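Local coordinates for protein possible prolidase (Bifidobacterium longum NCC2705, PDB 2P9B) that probably hydrolyses non-peptide carbon-nitrogen bonds as a member of the amidohydrolase family, although its true substrate is not established and the name prolidase is tentative, at residues P293-L303 / R358-Y366; T349-R358 / P435-D446. One frame throughout, in Å; residues are numbered along the deposited sequence.

Both interactions are built on helix 356-367 of the amidohydrolase-family chain, whose core is expected to be of the TIM-barrel type, and their centres lie about 13 Å apart. Along the sequence the segments alternate: 293-303 comes first, then 349-358 running into 358-366, then 435-446. Interaction 1 packs the body of helix 356-367 against helix 295-303, which follows strand 290-292; interaction 2 joins the loop leading into it to the C-terminal helix 439-449. Arg358 belongs to both. The two also touch directly, Pro300 against Phe350 and Ala297 against Val351, and Tyr449 of the C-terminal helix packs on Leu303 and Leu362, so the three helices form one continuous packed unit.

Interaction 1. Residues P293-L303 / R358-Y366; sequences PTLSAGLPLTL and RELELLVAY
Glu359 grips the chain at Leu295 and Ser296 through both carboxylate oxygens. Leu295 N donates to Glu359 OE2 at 2.9 Å. Ser296 N donates to Glu359 OE1 at 2.8 Å. Each oxygen uses its syn lone pair, and both bonds are somewhat bent. Ser296 OG donates as well to Glu359 OE1, at 2.7 Å and nearly along the C-O axis, giving this oxygen two donors. Glu359 CG stands opposite the backbone N (chi1 -173°) and the chain folds back at chi2, which carries the carboxylate across to the other helix. A water that accepts from Thr294 N lies within hydrogen-bonding distance of Glu359 OE2. The three N-H and O-H donors of Leu295 and Ser296 probably stabilise the negative charge.

The carboxylate thus meets the chain just beyond strand 290-292, the last strand of the parallel sheet 202-205, 243-247, 263-264 and 290-292, consistent with the TIM-barrel type of core expected for this family. The axes of 295-303 and 358-366 come within 9.8 Å of each other, at 74°.

Apolar packing continues from the carboxylate toward Tyr366. Leu295 is a knob in the hole formed by Glu359, Leu362, Leu363 and Tyr366, its CD1 lying 4.0 Å from Tyr366 CB. Leu299 CD1 and Leu362 CD2 meet tip to tip at 3.8 Å. Leu299 CD1 also sits over one face of the Tyr366 ring, offset toward the rim, in a CH-pi contact 3.9 Å from the centroid. Val323 of helix 313-335 also packs on Leu299 and Thr302.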
loop_
_atom_site.group_PDB
_atom_site.type_symbol
_atom_site.label_atom_id
_atom_site.label_comp_id
_atom_site.label_asym_id
_atom_site.label_seq_id
_atom_site.Cartn_x
_atom_site.Cartn_y
_atom_site.Cartn_z
ATOM N N PRO A 293 7.791 5.347 -0.151
ATOM C CA PRO A 293 8.321 6.135 0.970
ATOM C C PRO A 293 7.828 5.803 2.374
ATOM O O PRO A 293 8.598 5.880 3.330
ATOM C CB PRO A 293 7.983 7.574 0.577
ATOM C CG PRO A 293 7.982 7.528 -0.919
ATOM C CD PRO A 293 7.243 6.236 -1.191
ATOM N N THR A 294 6.554 5.449 2.501
ATOM C CA THR A 294 5.966 5.141 3.805
ATOM C C THR A 294 6.298 6.239 4.821
ATOM O O THR A 294 6.735 5.964 5.939
ATOM C CB THR A 294 6.456 3.776 4.353
ATOM O OG1 THR A 294 7.821 3.882 4.771
ATOM C CG2 THR A 294 6.363 2.709 3.277
ATOM N N LEU A 295 6.067 7.487 4.425
ATOM C CA LEU A 295 6.349 8.620 5.296
ATOM C C LEU A 295 5.577 8.530 6.607
ATOM O O LEU A 295 6.057 8.973 7.648
ATOM C CB LEU A 295 6.018 9.935 4.588
ATOM C CG LEU A 295 6.828 10.188 3.309
ATOM C CD1 LEU A 295 6.456 11.540 2.727
ATOM C CD2 LEU A 295 8.316 10.138 3.624
ATOM N N SER A 296 4.382 7.956 6.553
ATOM C CA SER A 296 3.555 7.793 7.746
ATOM C C SER A 296 4.253 7.009 8.854
ATOM O O SER A 296 3.944 7.183 10.035
ATOM C CB SER A 296 2.252 7.068 7.395
ATOM O OG SER A 296 1.400 7.873 6.616
ATOM N N ALA A 297 5.186 6.138 8.481
ATOM C CA ALA A 297 5.876 5.326 9.473
ATOM C C ALA A 297 7.070 6.009 10.129
ATOM O O ALA A 297 7.384 5.737 11.283
ATOM C CB ALA A 297 6.313 4.000 8.852
ATOM N N GLY A 298 7.726 6.910 9.409
ATOM C CA GLY A 298 8.889 7.564 9.982
ATOM C C GLY A 298 8.654 8.879 10.697
ATOM O O GLY A 298 9.229 9.122 11.763
ATOM N N LEU A 299 7.803 9.723 10.128
ATOM C CA LEU A 299 7.535 11.036 10.702
ATOM C C LEU A 299 7.072 11.091 12.154
ATOM O O LEU A 299 7.468 11.994 12.888
ATOM C CB LEU A 299 6.556 11.804 9.815
ATOM C CG LEU A 299 7.192 12.345 8.532
ATOM C CD1 LEU A 299 6.120 12.911 7.611
ATOM C CD2 LEU A 299 8.215 13.421 8.896
ATOM N N PRO A 300 6.217 10.150 12.586
ATOM C CA PRO A 300 5.764 10.188 13.981
ATOM C C PRO A 300 6.919 10.179 14.981
ATOM O O PRO A 300 6.878 10.870 15.999
ATOM C CB PRO A 300 4.901 8.936 14.094
ATOM C CG PRO A 300 4.313 8.822 12.720
ATOM C CD PRO A 300 5.502 9.104 11.831
ATOM N N LEU A 301 7.950 9.397 14.680
ATOM C CA LEU A 301 9.105 9.283 15.561
ATOM C C LEU A 301 9.905 10.573 15.695
ATOM O O LEU A 301 10.611 10.762 16.684
ATOM C CB LEU A 301 10.026 8.168 15.069
ATOM C CG LEU A 301 9.407 6.770 15.049
ATOM C CD1 LEU A 301 10.375 5.798 14.404
ATOM C CD2 LEU A 301 9.060 6.336 16.468
ATOM N N THR A 302 9.804 11.455 14.705
ATOM C CA THR A 302 10.545 12.714 14.745
ATOM C C THR A 302 9.685 13.920 15.115
ATOM O O THR A 302 10.210 14.952 15.531
ATOM C CB THR A 302 11.228 13.012 13.387
ATOM O OG1 THR A 302 10.229 13.221 12.379
ATOM C CG2 THR A 302 12.127 11.854 12.977
ATOM N N LEU A 303 8.368 13.793 14.973
ATOM C CA LEU A 303 7.466 14.898 15.286
ATOM C C LEU A 303 6.871 14.823 16.689
ATOM O O LEU A 303 6.494 15.844 17.261
ATOM C CB LEU A 303 6.332 14.963 14.261
ATOM C CG LEU A 303 6.725 15.201 12.802
ATOM C CD1 LEU A 303 5.489 15.086 11.925
ATOM C CD2 LEU A 303 7.366 16.575 12.646
ATOM N N ARG A 358 -3.680 9.622 5.173
ATOM C CA ARG A 358 -2.646 10.525 5.668
ATOM C C ARG A 358 -1.398 10.504 4.794
ATOM O O ARG A 358 -0.727 11.526 4.641
ATOM C CB ARG A 358 -2.269 10.160 7.109
ATOM C CG ARG A 358 -1.173 11.039 7.706
ATOM C CD ARG A 358 -1.705 12.415 8.084
ATOM N NE ARG A 358 -2.522 12.352 9.292
ATOM C CZ ARG A 358 -3.061 13.411 9.888
ATOM N NH1 ARG A 358 -2.875 14.624 9.386
ATOM N NH2 ARG A 358 -3.769 13.256 10.998
ATOM N N GLU A 359 -1.087 9.348 4.214
ATOM C CA GLU A 359 0.110 9.231 3.373
ATOM C C GLU A 359 0.043 10.154 2.165
ATOM O O GLU A 359 1.066 10.684 1.723
ATOM C CB GLU A 359 0.305 7.777 2.907
ATOM C CG GLU A 359 1.632 7.505 2.166
ATOM C CD GLU A 359 2.886 7.688 3.030
ATOM O OE1 GLU A 359 2.776 7.777 4.271
ATOM O OE2 GLU A 359 3.995 7.732 2.456
ATOM N N LEU A 360 -1.155 10.349 1.625
ATOM C CA LEU A 360 -1.295 11.229 0.467
ATOM C C LEU A 360 -1.024 12.671 0.877
ATOM O O LEU A 360 -0.388 13.423 0.140
ATOM C CB LEU A 360 -2.692 11.113 -0.149
ATOM C CG LEU A 360 -2.981 9.837 -0.944
ATOM C CD1 LEU A 360 -3.167 8.657 -0.001
ATOM C CD2 LEU A 360 -4.223 10.039 -1.787
ATOM N N GLU A 361 -1.500 13.054 2.057
ATOM C CA GLU A 361 -1.269 14.416 2.528
ATOM C C GLU A 361 0.213 14.645 2.767
ATOM O O GLU A 361 0.726 15.740 2.522
ATOM C CB GLU A 361 -2.056 14.693 3.814
ATOM C CG GLU A 361 -3.515 15.036 3.548
ATOM C CD GLU A 361 -4.097 16.008 4.565
ATOM O OE1 GLU A 361 -5.182 16.562 4.289
ATOM O OE2 GLU A 361 -3.481 16.214 5.635
ATOM N N LEU A 362 0.900 13.605 3.234
ATOM C CA LEU A 362 2.328 13.695 3.500
ATOM C C LEU A 362 3.149 13.779 2.213
ATOM O O LEU A 362 4.164 14.465 2.178
ATOM C CB LEU A 362 2.793 12.506 4.349
ATOM C CG LEU A 362 2.200 12.430 5.762
ATOM C CD1 LEU A 362 2.697 11.175 6.462
ATOM C CD2 LEU A 362 2.588 13.669 6.563
ATOM N N LEU A 363 2.725 13.082 1.160
ATOM C CA LEU A 363 3.453 13.143 -0.106
ATOM C C LEU A 363 3.338 14.553 -0.685
ATOM O O LEU A 363 4.252 15.052 -1.343
ATOM C CB LEU A 363 2.907 12.115 -1.099
ATOM C CG LEU A 363 3.249 10.653 -0.779
ATOM C CD1 LEU A 363 2.508 9.734 -1.736
ATOM C CD2 LEU A 363 4.752 10.426 -0.886
ATOM N N VAL A 364 2.209 15.201 -0.436
ATOM C CA VAL A 364 2.025 16.559 -0.924
ATOM C C VAL A 364 2.863 17.532 -0.095
ATOM O O VAL A 364 3.541 18.398 -0.639
ATOM C CB VAL A 364 0.540 16.994 -0.844
ATOM C CG1 VAL A 364 0.407 18.469 -1.212
ATOM C CG2 VAL A 364 -0.302 16.147 -1.784
ATOM N N ALA A 365 2.826 17.375 1.223
ATOM C CA ALA A 365 3.560 18.277 2.105
ATOM C C ALA A 365 5.077 18.095 2.129
ATOM O O ALA A 365 5.814 19.064 2.333
ATOM C CB ALA A 365 3.006 18.171 3.521
ATOM N N TYR A 366 5.546 16.870 1.910
ATOM C CA TYR A 366 6.979 16.581 1.960
ATOM C C TYR A 366 7.677 16.190 0.661
ATOM O O TYR A 366 8.875 16.437 0.514
ATOM C CB TYR A 366 7.243 15.475 2.990
ATOM C CG TYR A 366 7.006 15.888 4.424
ATOM C CD1 TYR A 366 8.030 16.454 5.187
ATOM C CD2 TYR A 366 5.750 15.739 5.013
ATOM C CE1 TYR A 366 7.806 16.859 6.502
ATOM C CE2 TYR A 366 5.516 16.145 6.326
ATOM C CZ TYR A 366 6.551 16.705 7.065
ATOM O OH TYR A 366 6.322 17.116 8.361
HETATM O O HOH W 1 4.211 5.753 0.575
#

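Interaction 2. Residues T349-R358 / P435-D446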
loop_
_atom_site.group_PDB
_atom_site.type_symbol
_atom_site.label_atom_id
_atom_site.label_comp_id
_atom_site.label_asym_id
_atom_site.label_seq_id
_atom_site.Cartn_x
_atom_site.Cartn_y
_atom_site.Cartn_z
ATOM N N THR A 349 2.744 1.350 16.241
ATOM C CA THR A 349 2.035 2.074 17.287
ATOM C C THR A 349 1.397 3.373 16.801
ATOM O O THR A 349 0.262 3.678 17.156
ATOM C CB THR A 349 2.972 2.404 18.470
ATOM O OG1 THR A 349 3.509 1.189 19.011
ATOM C CG2 THR A 349 2.209 3.145 19.560
ATOM N N PHE A 350 2.119 4.135 15.984
ATOM C CA PHE A 350 1.593 5.404 15.495
ATOM C C PHE A 350 1.153 5.432 14.033
ATOM O O PHE A 350 1.113 6.491 13.411
ATOM C CB PHE A 350 2.607 6.517 15.767
ATOM C CG PHE A 350 2.848 6.765 17.231
ATOM C CD1 PHE A 350 1.864 7.350 18.022
ATOM C CD2 PHE A 350 4.041 6.371 17.829
ATOM C CE1 PHE A 350 2.060 7.539 19.391
ATOM C CE2 PHE A 350 4.249 6.556 19.198
ATOM C CZ PHE A 350 3.255 7.139 19.979
ATOM N N VAL A 351 0.827 4.265 13.486
ATOM C CA VAL A 351 0.345 4.183 12.105
ATOM C C VAL A 351 -0.957 3.388 12.122
ATOM O O VAL A 351 -0.960 2.165 12.002
ATOM C CB VAL A 351 1.343 3.477 11.168
ATOM C CG1 VAL A 351 0.846 3.573 9.725
ATOM C CG2 VAL A 351 2.729 4.098 11.300
ATOM N N PRO A 352 -2.087 4.084 12.276
ATOM C CA PRO A 352 -3.393 3.425 12.313
ATOM C C PRO A 352 -3.698 2.639 11.047
ATOM O O PRO A 352 -3.296 3.033 9.950
ATOM C CB PRO A 352 -4.355 4.590 12.511
ATOM C CG PRO A 352 -3.535 5.572 13.302
ATOM C CD PRO A 352 -2.218 5.522 12.573
ATOM N N GLN A 353 -4.416 1.536 11.210
ATOM C CA GLN A 353 -4.798 0.689 10.082
ATOM C C GLN A 353 -5.720 1.462 9.144
ATOM O O GLN A 353 -5.783 1.178 7.950
ATOM C CB GLN A 353 -5.545 -0.557 10.578
ATOM C CG GLN A 353 -4.712 -1.512 11.432
ATOM C CD GLN A 353 -3.746 -2.347 10.612
ATOM O OE1 GLN A 353 -3.664 -2.206 9.388
ATOM N NE2 GLN A 353 -3.008 -3.230 11.287
ATOM N N TYR A 354 -6.424 2.447 9.689
ATOM C CA TYR A 354 -7.369 3.234 8.906
ATOM C C TYR A 354 -6.841 4.570 8.389
ATOM O O TYR A 354 -7.597 5.343 7.800
ATOM C CB TYR A 354 -8.623 3.490 9.745
ATOM C CG TYR A 354 -8.322 4.132 11.089
ATOM C CD1 TYR A 354 -7.940 5.475 11.178
ATOM C CD2 TYR A 354 -8.386 3.388 12.265
ATOM C CE1 TYR A 354 -7.630 6.058 12.408
ATOM C CE2 TYR A 354 -8.078 3.961 13.499
ATOM C CZ TYR A 354 -7.699 5.294 13.563
ATOM O OH TYR A 354 -7.373 5.857 14.781
ATOM N N ALA A 355 -5.553 4.839 8.587
ATOM C CA ALA A 355 -4.991 6.122 8.184
ATOM C C ALA A 355 -4.243 6.174 6.856
ATOM O O ALA A 355 -3.360 7.003 6.678
ATOM C CB ALA A 355 -4.090 6.655 9.308
ATOM N N THR A 356 -4.606 5.318 5.909
ATOM C CA THR A 356 -3.918 5.347 4.623
ATOM C C THR A 356 -3.964 6.750 3.999
ATOM O O THR A 356 -2.979 7.213 3.428
ATOM C CB THR A 356 -4.545 4.332 3.636
ATOM O OG1 THR A 356 -4.335 3.006 4.126
ATOM C CG2 THR A 356 -3.911 4.460 2.249
ATOM N N TRP A 357 -5.105 7.426 4.138
ATOM C CA TRP A 357 -5.286 8.759 3.562
ATOM C C TRP A 357 -4.189 9.752 3.954
ATOM O O TRP A 357 -3.819 10.624 3.167
ATOM C CB TRP A 357 -6.647 9.342 3.969
ATOM C CG TRP A 357 -6.691 9.774 5.406
ATOM C CD1 TRP A 357 -6.937 8.991 6.494
ATOM C CD2 TRP A 357 -6.369 11.077 5.913
ATOM N NE1 TRP A 357 -6.777 9.721 7.651
ATOM C CE2 TRP A 357 -6.429 11.003 7.321
ATOM C CE3 TRP A 357 -6.028 12.296 5.310
ATOM C CZ2 TRP A 357 -6.161 12.107 8.139
ATOM C CZ3 TRP A 357 -5.760 13.391 6.125
ATOM C CH2 TRP A 357 -5.829 13.285 7.526
ATOM N N ARG A 358 -3.680 9.622 5.173
ATOM C CA ARG A 358 -2.646 10.525 5.668
ATOM C C ARG A 358 -1.398 10.504 4.794
ATOM O O ARG A 358 -0.727 11.526 4.641
ATOM C CB ARG A 358 -2.269 10.160 7.109
ATOM C CG ARG A 358 -1.173 11.039 7.706
ATOM C CD ARG A 358 -1.705 12.415 8.084
ATOM N NE ARG A 358 -2.522 12.352 9.292
ATOM C CZ ARG A 358 -3.061 13.411 9.888
ATOM N NH1 ARG A 358 -2.875 14.624 9.386
ATOM N NH2 ARG A 358 -3.769 13.256 10.998
ATOM N N PRO A 435 -14.428 2.726 9.896
ATOM C CA PRO A 435 -13.557 2.143 10.915
ATOM C C PRO A 435 -13.714 2.745 12.307
ATOM O O PRO A 435 -14.110 3.899 12.465
ATOM C CB PRO A 435 -12.166 2.387 10.342
ATOM C CG PRO A 435 -12.329 3.720 9.693
ATOM C CD PRO A 435 -13.660 3.577 8.970
ATOM N N LYS A 436 -13.407 1.945 13.318
ATOM C CA LYS A 436 -13.467 2.422 14.689
ATOM C C LYS A 436 -12.164 3.195 14.854
ATOM O O LYS A 436 -11.083 2.647 14.643
ATOM C CB LYS A 436 -13.512 1.240 15.660
ATOM C CG LYS A 436 -13.613 1.639 17.119
ATOM C CD LYS A 436 -13.709 0.418 18.020
ATOM C CE LYS A 436 -14.960 -0.402 17.726
ATOM N NZ LYS A 436 -16.212 0.388 17.909
ATOM N N ARG A 437 -12.258 4.469 15.214
ATOM C CA ARG A 437 -11.064 5.288 15.368
ATOM C C ARG A 437 -10.647 5.454 16.822
ATOM O O ARG A 437 -11.442 5.239 17.737
ATOM C CB ARG A 437 -11.303 6.655 14.728
ATOM C CG ARG A 437 -11.683 6.558 13.264
ATOM C CD ARG A 437 -12.346 7.829 12.770
ATOM N NE ARG A 437 -12.976 7.625 11.469
ATOM C CZ ARG A 437 -12.318 7.499 10.321
ATOM N NH1 ARG A 437 -10.990 7.562 10.295
ATOM N NH2 ARG A 437 -12.989 7.299 9.199
ATOM N N PHE A 438 -9.385 5.815 17.029
ATOM C CA PHE A 438 -8.854 6.027 18.368
ATOM C C PHE A 438 -8.578 7.515 18.518
ATOM O O PHE A 438 -7.549 8.016 18.072
ATOM C CB PHE A 438 -7.574 5.216 18.562
ATOM C CG PHE A 438 -7.792 3.730 18.502
ATOM C CD1 PHE A 438 -8.531 3.083 19.490
ATOM C CD2 PHE A 438 -7.288 2.980 17.444
ATOM C CE1 PHE A 438 -8.767 1.709 19.425
ATOM C CE2 PHE A 438 -7.517 1.605 17.368
ATOM C CZ PHE A 438 -8.258 0.970 18.360
ATOM N N ALA A 439 -9.523 8.215 19.138
ATOM C CA ALA A 439 -9.430 9.655 19.339
ATOM C C ALA A 439 -8.089 10.145 19.880
ATOM O O ALA A 439 -7.550 11.139 19.394
ATOM C CB ALA A 439 -10.558 10.117 20.257
ATOM N N ASP A 440 -7.551 9.456 20.881
ATOM C CA ASP A 440 -6.281 9.855 21.483
ATOM C C ASP A 440 -5.132 9.851 20.478
ATOM O O ASP A 440 -4.390 10.825 20.369
ATOM C CB ASP A 440 -5.945 8.943 22.672
ATOM C CG ASP A 440 -5.683 7.505 22.260
ATOM O OD1 ASP A 440 -6.521 6.924 21.539
ATOM O OD2 ASP A 440 -4.639 6.950 22.665
ATOM N N ILE A 441 -4.992 8.753 19.746
ATOM C CA ILE A 441 -3.936 8.634 18.753
ATOM C C ILE A 441 -4.180 9.597 17.596
ATOM O O ILE A 441 -3.258 10.264 17.130
ATOM C CB ILE A 441 -3.853 7.195 18.208
ATOM C CG1 ILE A 441 -3.605 6.226 19.367
ATOM C CG2 ILE A 441 -2.743 7.094 17.168
ATOM C CD1 ILE A 441 -3.689 4.761 18.986
ATOM N N ASP A 442 -5.425 9.672 17.134
ATOM C CA ASP A 442 -5.751 10.566 16.031
ATOM C C ASP A 442 -5.470 12.020 16.413
ATOM O O ASP A 442 -4.994 12.800 15.592
ATOM C CB ASP A 442 -7.222 10.415 15.612
ATOM C CG ASP A 442 -7.531 9.052 14.989
ATOM O OD1 ASP A 442 -6.591 8.306 14.632
ATOM O OD2 ASP A 442 -8.734 8.735 14.843
ATOM N N ALA A 443 -5.764 12.381 17.661
ATOM C CA ALA A 443 -5.534 13.746 18.133
ATOM C C ALA A 443 -4.042 14.078 18.123
ATOM O O ALA A 443 -3.636 15.158 17.693
ATOM C CB ALA A 443 -6.096 13.915 19.542
ATOM N N LEU A 444 -3.234 13.140 18.605
ATOM C CA LEU A 444 -1.787 13.313 18.653
ATOM C C LEU A 444 -1.203 13.475 17.257
ATOM O O LEU A 444 -0.341 14.324 17.029
ATOM C CB LEU A 444 -1.129 12.110 19.331
ATOM C CG LEU A 444 -1.270 11.957 20.843
ATOM C CD1 LEU A 444 -0.688 10.618 21.275
ATOM C CD2 LEU A 444 -0.554 13.106 21.536
ATOM N N LEU A 445 -1.667 12.654 16.321
ATOM C CA LEU A 445 -1.167 12.727 14.957
ATOM C C LEU A 445 -1.612 14.009 14.269
ATOM O O LEU A 445 -0.831 14.635 13.553
ATOM C CB LEU A 445 -1.622 11.502 14.157
ATOM C CG LEU A 445 -0.966 10.199 14.628
ATOM C CD1 LEU A 445 -1.529 9.019 13.846
ATOM C CD2 LEU A 445 0.542 10.292 14.442
ATOM N N ASP A 446 -2.864 14.402 14.489
ATOM C CA ASP A 446 -3.381 15.626 13.888
ATOM C C ASP A 446 -2.523 16.817 14.299
ATOM O O ASP A 446 -2.140 17.636 13.464
ATOM C CB ASP A 446 -4.837 15.873 14.308
ATOM C CG ASP A 446 -5.838 15.176 13.394
ATOM O OD1 ASP A 446 -5.653 15.234 12.161
ATOM O OD2 ASP A 446 -6.812 14.583 13.907
HETATM O O HOH W 2 -10.016 6.486 7.877
HETATM O O HOH W 3 -3.136 17.247 10.747
#
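With chi1 at 55°, the Tyr354 side chain leaves with CG between its backbone N and carbonyl carbon, and the ring extends toward the start of helix 439-449, while bends at chi2 and chi3 turn the Arg358 guanidinium toward Asp446. Tyr354 OH donates to Asp442 OD1 at 2.6 Å on its syn side, the carboxylate standing almost perpendicular to the ring. Tyr354 OH in turn accepts from Phe438 N, at the N-cap, at 3.0 Å in a nearly straight bond (168°). Arg437 CG covers one ring face in a CH-pi contact, 4.2 Å from the centroid; Pro352 CB lies over the opposite face, and Pro435 CG packs on Tyr354 CB at 3.7 Å. A phenylalanine in place of Tyr354 would probably leave Asp442 OD1 without this donor and Phe438 N without its acceptor.

Leu445 CD1 meets Pro352 CD tip to tip at 3.8 Å. Arg358 NH2 reaches Asp446 OD1 at 3.0 Å in a salt bridge, arriving from above the carboxylate plane, while Trp357 covers a face of the guanidinium. Asp446 OD1 is shared with Arg415, and a water links Arg358 NH1 to Asp446 O. The loop before helix 356-367 and the first turn of that helix are tied to the C-terminal helix by a hydroxyl that both gives and accepts a bond, and by a carboxylate whose negative charge is probably balanced by two arginines.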